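Local coordinates for GTPase activator-like protein (Chaetomium thermophilum, PDB 6SSH), which probably acts as a GTPase activator, this chain being the TSC2-type Rap/Ran-GAP domain cut from a much longer protein, at residues 104-109 and 129-134; 7-12 and 21-26; 25-30 and 108-113; 115-120 and 159-164. All coordinates share one frame; numbering follows the deposited sequence.

Contact 1 (104-109 and 129-134)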
# COMPACT_ATOMS: atom_id res chain seq x y z
N VAL A 104 1.41 7.55 -4.40
CA VAL A 104 0.47 7.11 -3.38
C VAL A 104 0.90 5.76 -2.83
O VAL A 104 1.17 4.85 -3.62
CB VAL A 104 -0.95 6.99 -3.97
CG1 VAL A 104 -1.92 6.58 -2.91
CG2 VAL A 104 -1.35 8.32 -4.64
N ASN A 105 0.92 5.64 -1.49
CA ASN A 105 1.21 4.40 -0.79
C ASN A 105 0.22 4.16 0.31
O ASN A 105 -0.08 5.10 1.06
CB ASN A 105 2.67 4.41 -0.21
CG ASN A 105 3.71 4.27 -1.28
OD1 ASN A 105 3.91 3.18 -1.79
ND2 ASN A 105 4.34 5.31 -1.62
N ILE A 106 -0.25 2.97 0.40
CA ILE A 106 -1.10 2.46 1.48
C ILE A 106 -0.20 1.88 2.53
O ILE A 106 0.70 1.04 2.18
CB ILE A 106 -2.08 1.43 0.95
CG1 ILE A 106 -2.99 2.07 -0.09
CG2 ILE A 106 -2.87 0.76 2.09
CD1 ILE A 106 -3.71 1.06 -0.97
N VAL A 107 -0.36 2.22 3.80
CA VAL A 107 0.45 1.74 4.89
C VAL A 107 -0.41 1.00 5.89
O VAL A 107 -1.40 1.60 6.40
CB VAL A 107 1.14 2.92 5.60
CG1 VAL A 107 1.97 2.45 6.79
CG2 VAL A 107 2.05 3.66 4.63
N TRP A 108 -0.18 -0.25 6.15
CA TRP A 108 -0.87 -1.00 7.19
C TRP A 108 -0.00 -0.91 8.43
O TRP A 108 1.03 -1.57 8.54
CB TRP A 108 -1.13 -2.44 6.75
CG TRP A 108 -1.99 -3.16 7.77
CD1 TRP A 108 -1.67 -3.53 9.03
CD2 TRP A 108 -3.39 -3.52 7.59
NE1 TRP A 108 -2.75 -4.13 9.66
CE2 TRP A 108 -3.80 -4.15 8.77
CE3 TRP A 108 -4.27 -3.43 6.54
CZ2 TRP A 108 -5.12 -4.65 8.94
CZ3 TRP A 108 -5.57 -3.91 6.69
CH2 TRP A 108 -5.97 -4.51 7.89
N ASN A 109 -0.36 0.00 9.33
CA ASN A 109 0.47 0.32 10.48
C ASN A 109 0.14 -0.56 11.68
O ASN A 109 -0.71 -0.21 12.51
CB ASN A 109 0.34 1.78 10.82
CG ASN A 109 1.21 2.15 12.01
OD1 ASN A 109 2.19 1.48 12.30
ND2 ASN A 109 0.82 3.22 12.72
N ILE A 129 -1.94 6.63 2.73
CA ILE A 129 -3.24 6.20 3.25
C ILE A 129 -2.96 5.25 4.36
O ILE A 129 -2.47 4.12 4.10
CB ILE A 129 -4.11 5.57 2.19
CG1 ILE A 129 -4.41 6.57 1.08
CG2 ILE A 129 -5.41 5.02 2.79
CD1 ILE A 129 -4.84 5.98 -0.18
N VAL A 130 -3.07 5.66 5.61
CA VAL A 130 -2.58 4.92 6.77
C VAL A 130 -3.72 4.17 7.45
O VAL A 130 -4.72 4.81 7.86
CB VAL A 130 -1.88 5.81 7.75
CG1 VAL A 130 -1.31 4.98 8.84
CG2 VAL A 130 -0.80 6.66 7.08
N ILE A 131 -3.64 2.87 7.56
CA ILE A 131 -4.63 1.96 8.16
C ILE A 131 -4.06 1.56 9.50
O ILE A 131 -2.99 0.97 9.55
CB ILE A 131 -4.87 0.72 7.31
CG1 ILE A 131 -5.41 1.09 5.95
CG2 ILE A 131 -5.77 -0.28 8.05
CD1 ILE A 131 -5.32 -0.00 4.88
N THR A 132 -4.75 1.81 10.60
CA THR A 132 -4.28 1.42 11.92
C THR A 132 -5.38 0.64 12.61
O THR A 132 -6.42 1.25 12.94
CB THR A 132 -3.93 2.65 12.76
OG1 THR A 132 -3.03 3.49 12.02
CG2 THR A 132 -3.25 2.27 14.03
N PRO A 133 -5.21 -0.64 12.88
CA PRO A 133 -6.22 -1.41 13.62
C PRO A 133 -6.53 -0.76 14.96
O PRO A 133 -5.70 -0.19 15.64
CB PRO A 133 -5.59 -2.75 13.81
CG PRO A 133 -4.69 -2.88 12.55
CD PRO A 133 -4.11 -1.51 12.39
N THR A 134 -7.81 -0.82 15.36
CA THR A 134 -8.30 -0.30 16.63
C THR A 134 -9.22 -1.31 17.27
O THR A 134 -9.97 -1.99 16.56
CB THR A 134 -9.00 1.01 16.43
OG1 THR A 134 -9.45 1.49 17.70
CG2 THR A 134 -10.22 0.85 15.55

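Contact 2 (7-12 and 21-26)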
# COMPACT_ATOMS: atom_id res chain seq x y z
N VAL A 7 1.78 -0.79 -1.22
CA VAL A 7 1.13 -1.30 -0.04
C VAL A 7 2.21 -1.83 0.85
O VAL A 7 2.97 -2.75 0.46
CB VAL A 7 0.12 -2.44 -0.30
CG1 VAL A 7 -0.55 -2.83 0.99
CG2 VAL A 7 -0.89 -2.03 -1.38
N ILE A 8 2.33 -1.25 2.03
CA ILE A 8 3.46 -1.50 2.94
C ILE A 8 3.00 -1.92 4.31
O ILE A 8 2.29 -1.14 4.98
CB ILE A 8 4.31 -0.25 3.11
CG1 ILE A 8 4.76 0.33 1.75
CG2 ILE A 8 5.53 -0.55 3.99
CD1 ILE A 8 5.27 1.77 1.82
N TYR A 9 3.33 -3.11 4.78
CA TYR A 9 3.01 -3.60 6.12
C TYR A 9 4.10 -3.25 7.10
O TYR A 9 5.28 -3.57 6.86
CB TYR A 9 2.84 -5.13 6.10
CG TYR A 9 2.46 -5.67 7.46
CD1 TYR A 9 1.15 -5.58 7.93
CD2 TYR A 9 3.38 -6.23 8.32
CE1 TYR A 9 0.80 -6.02 9.18
CE2 TYR A 9 3.04 -6.69 9.58
CZ TYR A 9 1.74 -6.59 10.04
OH TYR A 9 1.44 -7.04 11.29
N ILE A 10 3.71 -2.60 8.20
CA ILE A 10 4.62 -2.27 9.30
C ILE A 10 4.32 -3.17 10.49
O ILE A 10 3.20 -3.15 11.00
CB ILE A 10 4.55 -0.81 9.71
CG1 ILE A 10 4.68 0.11 8.49
CG2 ILE A 10 5.61 -0.56 10.76
CD1 ILE A 10 4.63 1.59 8.83
N LYS A 11 5.30 -3.96 10.92
CA LYS A 11 5.15 -4.91 12.01
C LYS A 11 5.32 -4.21 13.36
O LYS A 11 5.98 -3.18 13.45
CB LYS A 11 6.17 -6.06 11.84
CG LYS A 11 5.99 -7.28 12.72
CD LYS A 11 7.01 -8.41 12.33
CE LYS A 11 8.39 -7.89 11.97
NZ LYS A 11 9.47 -8.91 12.21
N GLU A 12 4.80 -4.83 14.41
CA GLU A 12 4.92 -4.31 15.76
C GLU A 12 6.35 -3.89 16.10
O GLU A 12 7.29 -4.66 15.88
CB GLU A 12 4.49 -5.39 16.74
CG GLU A 12 4.48 -4.91 18.20
CD GLU A 12 3.70 -5.85 19.11
OE1 GLU A 12 4.16 -6.99 19.30
OE2 GLU A 12 2.65 -5.42 19.62
N LEU A 21 10.70 -2.72 5.00
CA LEU A 21 10.70 -3.27 3.65
C LEU A 21 11.08 -4.73 3.69
O LEU A 21 10.65 -5.48 2.81
CB LEU A 21 11.66 -2.48 2.77
CG LEU A 21 11.24 -1.03 2.44
CD1 LEU A 21 12.36 -0.33 1.65
CD2 LEU A 21 9.93 -0.97 1.68
N ALA A 22 11.87 -5.16 4.63
CA ALA A 22 12.29 -6.55 4.71
C ALA A 22 11.12 -7.51 4.99
O ALA A 22 11.25 -8.71 4.77
CB ALA A 22 13.37 -6.73 5.74
N ASN A 23 10.00 -7.03 5.52
CA ASN A 23 8.91 -7.91 5.87
C ASN A 23 8.42 -8.69 4.65
O ASN A 23 8.32 -8.14 3.56
CB ASN A 23 7.72 -7.13 6.45
CG ASN A 23 8.07 -6.41 7.73
OD1 ASN A 23 8.92 -6.83 8.50
ND2 ASN A 23 7.34 -5.35 8.01
N THR A 24 8.10 -9.98 4.89
CA THR A 24 7.58 -10.82 3.83
C THR A 24 6.21 -11.41 4.11
O THR A 24 5.73 -12.26 3.39
CB THR A 24 8.47 -11.96 3.48
OG1 THR A 24 8.67 -12.67 4.66
CG2 THR A 24 9.82 -11.44 2.87
N MET A 25 5.56 -10.90 5.15
CA MET A 25 4.17 -11.24 5.43
C MET A 25 3.67 -10.24 6.43
O MET A 25 4.42 -9.52 7.07
CB MET A 25 4.11 -12.65 5.94
CG MET A 25 4.71 -12.76 7.24
SD MET A 25 4.59 -14.45 7.95
CE MET A 25 2.93 -14.93 7.45
N GLY A 26 2.35 -10.19 6.55
CA GLY A 26 1.65 -9.37 7.51
C GLY A 26 0.71 -10.19 8.38
O GLY A 26 0.79 -11.42 8.47
O HOH W 1 9.84 -9.22 9.53

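Contact 3 (25-30 and 108-113)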
# COMPACT_ATOMS: atom_id res chain seq x y z
N MET A 25 5.56 -10.90 5.15
CA MET A 25 4.17 -11.24 5.43
C MET A 25 3.67 -10.24 6.43
O MET A 25 4.42 -9.52 7.07
CB MET A 25 4.11 -12.65 5.94
CG MET A 25 4.71 -12.76 7.24
SD MET A 25 4.59 -14.45 7.95
CE MET A 25 2.93 -14.93 7.45
N GLY A 26 2.35 -10.19 6.55
CA GLY A 26 1.65 -9.37 7.51
C GLY A 26 0.71 -10.19 8.38
O GLY A 26 0.79 -11.42 8.47
N SER A 27 -0.24 -9.52 9.02
CA SER A 27 -1.21 -10.19 9.88
C SER A 27 -2.32 -10.81 9.05
O SER A 27 -2.51 -10.48 7.90
CB SER A 27 -1.85 -9.15 10.80
OG SER A 27 -2.63 -8.28 9.96
N PRO A 28 -3.11 -11.69 9.69
CA PRO A 28 -4.22 -12.31 8.94
C PRO A 28 -5.19 -11.25 8.41
O PRO A 28 -5.64 -11.39 7.26
CB PRO A 28 -4.88 -13.20 9.99
CG PRO A 28 -3.67 -13.65 10.86
CD PRO A 28 -2.86 -12.37 10.97
N ASP A 29 -5.52 -10.23 9.18
CA ASP A 29 -6.45 -9.21 8.67
C ASP A 29 -5.85 -8.44 7.51
O ASP A 29 -6.55 -8.10 6.54
CB ASP A 29 -6.85 -8.23 9.78
CG ASP A 29 -7.82 -8.80 10.78
OD1 ASP A 29 -8.52 -9.80 10.48
OD2 ASP A 29 -7.88 -8.21 11.86
N TYR A 30 -4.55 -8.17 7.57
CA TYR A 30 -3.87 -7.53 6.45
C TYR A 30 -3.94 -8.36 5.17
O TYR A 30 -4.24 -7.86 4.08
CB TYR A 30 -2.39 -7.28 6.84
CG TYR A 30 -1.47 -7.01 5.67
CD1 TYR A 30 -1.39 -5.78 5.04
CD2 TYR A 30 -0.65 -8.01 5.19
CE1 TYR A 30 -0.52 -5.56 4.00
CE2 TYR A 30 0.22 -7.79 4.18
CZ TYR A 30 0.31 -6.58 3.57
OH TYR A 30 1.18 -6.35 2.53
N TRP A 108 -0.18 -0.25 6.15
CA TRP A 108 -0.87 -1.00 7.19
C TRP A 108 -0.00 -0.91 8.43
O TRP A 108 1.03 -1.57 8.54
CB TRP A 108 -1.13 -2.44 6.75
CG TRP A 108 -1.99 -3.16 7.77
CD1 TRP A 108 -1.67 -3.53 9.03
CD2 TRP A 108 -3.39 -3.52 7.59
NE1 TRP A 108 -2.75 -4.13 9.66
CE2 TRP A 108 -3.80 -4.15 8.77
CE3 TRP A 108 -4.27 -3.43 6.54
CZ2 TRP A 108 -5.12 -4.65 8.94
CZ3 TRP A 108 -5.57 -3.91 6.69
CH2 TRP A 108 -5.97 -4.51 7.89
N ASN A 109 -0.36 0.00 9.33
CA ASN A 109 0.47 0.32 10.48
C ASN A 109 0.14 -0.56 11.68
O ASN A 109 -0.71 -0.21 12.51
CB ASN A 109 0.34 1.78 10.82
CG ASN A 109 1.21 2.15 12.01
OD1 ASN A 109 2.19 1.48 12.30
ND2 ASN A 109 0.82 3.22 12.72
N ASP A 110 0.80 -1.70 11.80
CA ASP A 110 0.73 -2.53 12.97
C ASP A 110 1.88 -2.24 13.94
O ASP A 110 2.12 -3.02 14.85
CB ASP A 110 0.74 -4.00 12.62
CG ASP A 110 -0.63 -4.62 12.58
OD1 ASP A 110 -1.62 -3.92 12.87
OD2 ASP A 110 -0.74 -5.80 12.19
N SER A 111 2.55 -1.10 13.84
CA SER A 111 3.72 -0.86 14.67
C SER A 111 3.43 -0.63 16.14
O SER A 111 4.30 -0.81 16.94
CB SER A 111 4.50 0.35 14.20
OG SER A 111 3.83 1.56 14.46
N GLY A 112 2.22 -0.16 16.44
CA GLY A 112 1.86 0.26 17.80
C GLY A 112 2.27 1.69 18.08
O GLY A 112 2.11 2.17 19.22
N LYS A 113 2.80 2.37 17.08
CA LYS A 113 3.29 3.74 17.18
C LYS A 113 2.61 4.59 16.12
O LYS A 113 2.11 4.08 15.10
CB LYS A 113 4.81 3.76 16.96
CG LYS A 113 5.59 2.81 17.89
CD LYS A 113 7.08 2.73 17.51
CE LYS A 113 7.87 1.78 18.43
NZ LYS A 113 7.99 2.30 19.82
O HOH W 2 -3.30 -6.23 11.70

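Contact 4 (115-120 and 159-164). With EDO (1,2-ethanediol), chain D.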
# COMPACT_ATOMS: atom_id res chain seq x y z
N PHE A 115 2.26 6.66 12.86
CA PHE A 115 3.04 6.62 11.62
C PHE A 115 3.73 7.94 11.36
O PHE A 115 3.07 9.00 11.40
CB PHE A 115 2.13 6.31 10.43
CG PHE A 115 2.87 6.30 9.12
CD1 PHE A 115 3.80 5.31 8.82
CD2 PHE A 115 2.70 7.31 8.20
CE1 PHE A 115 4.53 5.34 7.63
CE2 PHE A 115 3.42 7.31 7.02
CZ PHE A 115 4.33 6.34 6.75
N ARG A 116 5.03 7.91 11.12
CA ARG A 116 5.79 9.13 10.85
C ARG A 116 5.82 9.39 9.35
O ARG A 116 6.16 8.49 8.55
CB ARG A 116 7.23 9.00 11.36
CG ARG A 116 7.30 8.73 12.85
CD ARG A 116 6.46 9.73 13.61
NE ARG A 116 6.47 9.51 15.05
CZ ARG A 116 5.76 10.25 15.90
NH1 ARG A 116 5.00 11.23 15.43
NH2 ARG A 116 5.82 10.01 17.20
N PHE A 117 5.54 10.62 8.96
CA PHE A 117 5.42 10.96 7.55
C PHE A 117 6.73 10.77 6.80
O PHE A 117 6.72 10.47 5.61
CB PHE A 117 4.92 12.42 7.41
CG PHE A 117 4.61 12.81 6.01
CD1 PHE A 117 3.48 12.32 5.37
CD2 PHE A 117 5.43 13.69 5.33
CE1 PHE A 117 3.19 12.67 4.06
CE2 PHE A 117 5.15 14.06 4.02
CZ PHE A 117 4.03 13.54 3.38
N ASP A 118 7.86 10.87 7.50
CA ASP A 118 9.17 10.78 6.89
C ASP A 118 9.78 9.36 6.94
O ASP A 118 10.96 9.18 6.71
CB ASP A 118 10.13 11.81 7.50
CG ASP A 118 10.41 11.55 8.95
OD1 ASP A 118 9.75 10.70 9.58
OD2 ASP A 118 11.29 12.24 9.51
N THR A 119 8.92 8.36 7.20
CA THR A 119 9.37 6.96 7.31
C THR A 119 10.03 6.43 6.05
O THR A 119 10.97 5.65 6.17
CB THR A 119 8.24 6.02 7.75
OG1 THR A 119 7.75 6.46 9.02
CG2 THR A 119 8.73 4.58 7.91
N PHE A 120 9.60 6.87 4.86
CA PHE A 120 10.05 6.28 3.62
C PHE A 120 10.49 7.42 2.71
O PHE A 120 9.80 7.80 1.75
CB PHE A 120 8.91 5.52 2.92
CG PHE A 120 8.25 4.48 3.77
CD1 PHE A 120 8.90 3.27 4.07
CD2 PHE A 120 6.99 4.65 4.22
CE1 PHE A 120 8.23 2.32 4.86
CE2 PHE A 120 6.33 3.71 4.98
CZ PHE A 120 6.97 2.57 5.32
N GLN A 159 -6.48 7.18 7.93
CA GLN A 159 -6.06 8.57 7.92
C GLN A 159 -5.23 8.85 6.69
O GLN A 159 -4.35 8.04 6.30
CB GLN A 159 -5.24 8.88 9.16
CG GLN A 159 -4.72 10.32 9.28
CD GLN A 159 -4.02 10.59 10.63
OE1 GLN A 159 -4.05 9.77 11.55
NE2 GLN A 159 -3.37 11.75 10.73
N VAL A 160 -5.46 9.95 6.02
CA VAL A 160 -4.65 10.33 4.88
C VAL A 160 -3.63 11.33 5.37
O VAL A 160 -3.99 12.32 6.10
CB VAL A 160 -5.50 10.86 3.73
CG1 VAL A 160 -4.66 11.38 2.54
CG2 VAL A 160 -6.49 9.86 3.29
N MET A 161 -2.37 11.14 5.01
CA MET A 161 -1.28 12.04 5.36
C MET A 161 -0.62 12.47 4.08
O MET A 161 -0.24 11.62 3.30
CB MET A 161 -0.25 11.39 6.27
CG MET A 161 -0.80 11.02 7.61
SD MET A 161 0.42 10.26 8.66
CE MET A 161 1.80 11.39 8.61
N SER A 162 -0.53 13.75 3.80
CA SER A 162 0.03 14.19 2.52
C SER A 162 0.97 15.34 2.67
O SER A 162 1.00 16.02 3.73
CB SER A 162 -1.08 14.57 1.55
OG SER A 162 -1.84 15.67 2.06
N GLN A 163 1.76 15.60 1.63
CA GLN A 163 2.66 16.76 1.65
C GLN A 163 1.91 18.05 1.94
O GLN A 163 0.72 18.20 1.63
CB GLN A 163 3.30 16.91 0.28
CG GLN A 163 4.15 15.78 -0.14
CD GLN A 163 5.42 15.75 0.57
OE1 GLN A 163 5.77 16.69 1.28
NE2 GLN A 163 6.18 14.68 0.36
N PRO A 164 2.59 19.08 2.47
CA PRO A 164 1.92 20.36 2.65
C PRO A 164 1.46 20.96 1.32
O PRO A 164 2.21 20.87 0.36
CB PRO A 164 3.02 21.26 3.25
CG PRO A 164 4.00 20.29 3.86
CD PRO A 164 3.95 19.04 3.04
C1 EDO D . 6.02 3.67 12.74
O1 EDO D . 6.92 3.43 13.80
C2 EDO D . 6.86 4.13 11.58
O2 EDO D . 6.29 5.29 11.00

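Contact 1 (104-109 and 129-134)
One face of the Trp108 indole is covered by Ile131. Its CG2 methyl stands 3.9 Å from the centroid of the Trp108 six-membered ring, 16° off the normal, a CH-pi contact. The same methyl is 3.8 Å from CE3 of Trp108, so it sits toward the rim of the ring. Tyr30, on helix 28-37, lies on the opposite face. Pro133 meets the pyrrole end, its CG 3.7 Å from Trp108 NE1, in an oblique approach. With CG of Trp108 anti to the backbone N (chi1 -173°), the ring stands where Ile131 CG2 covers it. CD1 of Ile131 touches both the indole at CE3 and Ile106, whose CG2 is 3.8 Å from this CD1.

These are two adjacent parallel strands in the middle of the mixed sheet of the Rap/Ran-GAP domain. Ile106 pairs with Ile129, Val107 with Val130 and Trp108 with Ile131. Four backbone bonds join them, in the alternating pattern of parallel strands. Asn105 O accepts from Ile129 N, and Val107 N gives to Ile129 O. Val107 O then takes Ile131 N at 2.8 Å, with an N-H...O angle of 175°. Asn109 N closes the series on Ile131 O.

Ile106, Trp108, Ile129 and Ile131 share one face of the sheet, where helix 183-201 packs on Ile106 and Trp108. Val107 and Val130 occupy the other face, against Phe115. Further along, Asn109 CB lies 4.1 Å from Val130 CG1. The Asn109 amide turns to its own loop, where OD1 is bonded to Ser111 and ND2 to Lys113 O.

Contact 2 (7-12 and 21-26)
One face of the Tyr9 ring is covered by the CA of Gly26. This CA stands 3.5 Å from the centroid of the Tyr9 ring, only 5° off the normal, a centred CH-pi contact. The absence of a side chain at Gly26 permits this close approach. Met25 O also lies near the ring, 3.7 Å from Tyr9 CD2, in an oblique position. The ring reaches the loop with CG anti to the backbone N (chi1 -178°). Its hydroxyl is bonded to Asp110.

The backbone of Tyr9 makes the direct polar link. Asn23 ND2 gives a hydrogen bond of 3.0 Å to Tyr9 O, bent to 148° at the hydrogen. The acceptor lies in the Asn23 amide plane, but the donor stands above the carbonyl plane of Tyr9. Asn23 ND2 also bonds to Gln14 OE1.

Strand 2-10 is a central strand of the sheet. Residues 22-26 belong to the loop between helix 17-21 and helix 28-37. The contact thus ties this helix-to-helix loop to the end of the strand.

Lys11 follows, just past the strand. Its CE is 3.7 Å from Asn23 OD1. A water bridges the two side chains, accepting from Lys11 NZ at 2.7 Å and donating to Asn23 OD1 at 2.8 Å.

Contact 3 (25-30 and 108-113)
The N-terminal turn of helix 28-37 packs here on the end of central strand 104-109. Ser27 is the N-cap: with chi1 at 67°, its OG lies between the backbone N and the carbonyl carbon and accepts from Tyr30 N at 3.1 Å.

Tyr30 lies across a face of the Trp108 indole. Its CA is 3.8 Å from the centroid of the Trp108 six-membered ring, 5° off the normal, a CH-pi contact. The Tyr30 ring turns its edge to the five-membered ring of Trp108, an offset edge-to-face pair with planes 74° apart. CB of Asp29 is 4.1 Å from CZ2 of Trp108. The Asp29 carboxylate, through OD1, forms salt bridges with Arg154 and Arg32.

One water joins the polar groups at the rim. It accepts from Trp108 NE1 at 3.0 Å. It donates to Asp110 OD2 at 2.6 Å. It is hydrogen-bonded to Ser27 OG, 2.8 Å away. Trp108 NE1 also makes a weak bond to Asp110 OD1.

The Ser27 hydroxyl therefore caps the helix and holds the water. Asp110 OD2 binds both this water and the Tyr9 hydroxyl, which would probably stabilise its negative charge. The polar link between helix start and strand end thus runs through water.

Contact 4 (115-120 and 159-164)
This is a surface contact made mainly by two phenylalanines and a methionine, with the backbone at Ser162 and Gln163 and the Gln163 amide. It joins the loop between strands 104-109 and 127-134 to the end of strand 155-162. That strand is the antiparallel neighbour of 127-134, and the side chain of Met161 points from it toward the loop.

Met161 reaches between two phenylalanines. Its SD lies at the edge of the Phe115 ring, near the ring plane and 3.8 Å from Phe115 CD2, a Met-aromatic contact. Chi2 of Met161 is anti, and the chain bends at chi3 (51°). This bend carries the methyl toward Phe117, where Met161 CE is 3.5 Å from Phe117 CB. The two side chains run alongside each other with opposite headings.

The far end of the Phe117 ring rests against the backbone where the strand ends. Phe117 CZ is 3.6 Å from Ser162 C and 3.5 Å from Gln163 N. The Gln163 amide meets the ring at its edge, with CD 3.8 Å from Phe117 CZ and the two planes 81° apart. Its NE2 is bonded to Asn125 O. Tyr128 also meets both phenylalanine rings.

A type I turn from Arg116 to Thr119 shapes the loop. Arg116 O accepts from both N and OG1 of Thr119. A 1,2-ethanediol, probably from the crystallisation liquor, sits beside the turn. Its O2 accepts from Arg116 N and donates to Thr119 OG1.

Polar bonding thus holds the loop's own turn, while dispersion and sulfur-aromatic contacts join it to the strand.

All four contacts reach the same sheet. Contacts 1 and 3 share Trp108 and Asn109, with centres about 9 Å apart, and Pro133 CG of contact 1 lies 3.3 Å from Asp110 OD1 of contact 3. Contacts 1 and 2 have centres about 11 Å apart and meet through backbone pairing of Ile8 with Ile106 and Trp108. Contact 2 is joined to contact 3 by a hydrogen bond of 2.7 Å between Tyr9 OH and Asp110 OD2. Their centres are about 7 Å apart, and the shared residues Met25 and Gly26 connect them along the chain. Contact 4 lies about 17 Å, centre to centre, from both contacts 2 and 3. It meets contact 1 where Phe115 CD2 packs 3.7 Å from Val130 CG2.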